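Local structure of C-type lectin domain family 4, member b1 (Mus musculus, 6LKR) at residues 28-31 / 32-35. The protein is a C-type lectin receptor of the innate immune system that binds calcium and probably recognises carbohydrate-bearing ligands such as phosphoglycolipids. Residues are numbered along the deposited sequence; the frame is centred on the assembly and turned at random.
Sequences WNKS and EENC
E32 N donates to W28 O at 2.8 Å with an N-H...O angle of 167°, the shortest of four consecutive i to i+4 bonds that define one α-helical run. E33 N to N29 O, N34 N to K30 O and C35 N to S31 O (3.1 Å) complete the series. Two of these carbonyls accept a second hydrogen, from water. One water donates hydrogen bonds to K30 O and, at 2.9 Å, to E33 OE1; the other donates to S31 O at 2.8 Å and accepts from N34 ND2 at 3.0 Å. In one of two modelled conformers K30 runs alongside E33 in the same direction, with K30 CD 3.7 Å from E33 OE1 and K30 NZ 5.3 Å from it, too far in this conformer for a salt bridge; the other conformer may differ. This is the first helix of the C-type lectin fold, and its buried side faces the strands: C35 SG forms the disulfide with C129 on strand 126-132, while W28, S31 and C35 all touch L42. The polar ends on that side have partners beyond the run. W28 NE1 donates to I66 O, and the indole meets F65 edge-to-face, with E32 CB over one of its own faces at 4.4 Å from CZ3. The E32 chain bends at chi2 (59°), and its two carboxylate oxygens are divided between L42 N, bonded to OE1, and H41 ND1, bonded to OE2. S31 OG, lying beside its own backbone N (chi1 -63°), is hydrogen-bonded to S27 O one turn earlier.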
# COMPACT_ATOMS: atom_id res chain seq x y z
N TRP A 28 -16.35 -7.86 -12.01
CA TRP A 28 -15.35 -7.27 -11.10
C TRP A 28 -15.90 -7.30 -9.66
O TRP A 28 -15.18 -7.74 -8.76
CB TRP A 28 -14.97 -5.86 -11.56
CG TRP A 28 -13.83 -5.26 -10.80
CD1 TRP A 28 -12.50 -5.32 -11.12
CD2 TRP A 28 -13.91 -4.51 -9.58
NE1 TRP A 28 -11.76 -4.65 -10.18
CE2 TRP A 28 -12.60 -4.15 -9.22
CE3 TRP A 28 -14.97 -4.09 -8.76
CZ2 TRP A 28 -12.32 -3.39 -8.09
CZ3 TRP A 28 -14.69 -3.36 -7.63
CH2 TRP A 28 -13.39 -3.00 -7.31
N ASN A 29 -17.15 -6.87 -9.46
CA ASN A 29 -17.77 -6.81 -8.10
C ASN A 29 -17.82 -8.21 -7.47
O ASN A 29 -17.48 -8.34 -6.28
CB ASN A 29 -19.18 -6.23 -8.13
CG ASN A 29 -19.21 -4.72 -8.24
OD1 ASN A 29 -18.24 -4.05 -7.89
ND2 ASN A 29 -20.31 -4.18 -8.72
N LYS A 30 -18.24 -9.22 -8.24
CA LYS A 30 -18.38 -10.62 -7.76
C LYS A 30 -16.99 -11.21 -7.49
O LYS A 30 -16.87 -12.02 -6.56
CB LYS A 30 -19.17 -11.46 -8.77
CG LYS A 30 -20.64 -11.08 -8.91
CD LYS A 30 -21.41 -11.13 -7.61
CE LYS A 30 -22.90 -10.93 -7.80
NZ LYS A 30 -23.50 -12.07 -8.53
N SER A 31 -15.99 -10.81 -8.28
CA SER A 31 -14.56 -11.20 -8.09
C SER A 31 -14.01 -10.59 -6.79
O SER A 31 -13.39 -11.33 -6.00
CB SER A 31 -13.73 -10.80 -9.28
OG SER A 31 -14.16 -11.46 -10.46
N GLU A 32 -14.23 -9.29 -6.57
CA GLU A 32 -13.79 -8.63 -5.30
C GLU A 32 -14.54 -9.28 -4.13
O GLU A 32 -13.90 -9.50 -3.08
CB GLU A 32 -14.00 -7.12 -5.36
CG GLU A 32 -13.67 -6.40 -4.05
CD GLU A 32 -12.26 -6.54 -3.48
OE1 GLU A 32 -11.36 -7.01 -4.19
OE2 GLU A 32 -12.05 -6.14 -2.32
N GLU A 33 -15.84 -9.55 -4.27
CA GLU A 33 -16.66 -10.18 -3.21
C GLU A 33 -16.04 -11.54 -2.84
O GLU A 33 -15.89 -11.81 -1.64
CB GLU A 33 -18.11 -10.34 -3.66
CG GLU A 33 -19.01 -10.97 -2.61
CD GLU A 33 -20.45 -11.13 -3.07
OE1 GLU A 33 -20.68 -11.84 -4.08
OE2 GLU A 33 -21.33 -10.54 -2.42
N ASN A 34 -15.67 -12.35 -3.83
CA ASN A 34 -15.04 -13.68 -3.60
C ASN A 34 -13.74 -13.50 -2.82
O ASN A 34 -13.54 -14.22 -1.82
CB ASN A 34 -14.82 -14.46 -4.89
CG ASN A 34 -14.17 -15.81 -4.65
OD1 ASN A 34 -14.69 -16.62 -3.88
ND2 ASN A 34 -13.04 -16.06 -5.29
N CYS A 35 -12.87 -12.57 -3.24
CA CYS A 35 -11.61 -12.28 -2.50
C CYS A 35 -11.97 -11.90 -1.05
O CYS A 35 -11.37 -12.48 -0.15
CB CYS A 35 -10.76 -11.20 -3.17
SG CYS A 35 -10.10 -11.64 -4.80
O HOH W 1 -18.61 -13.55 -5.26
O HOH W 2 -12.16 -13.66 -6.94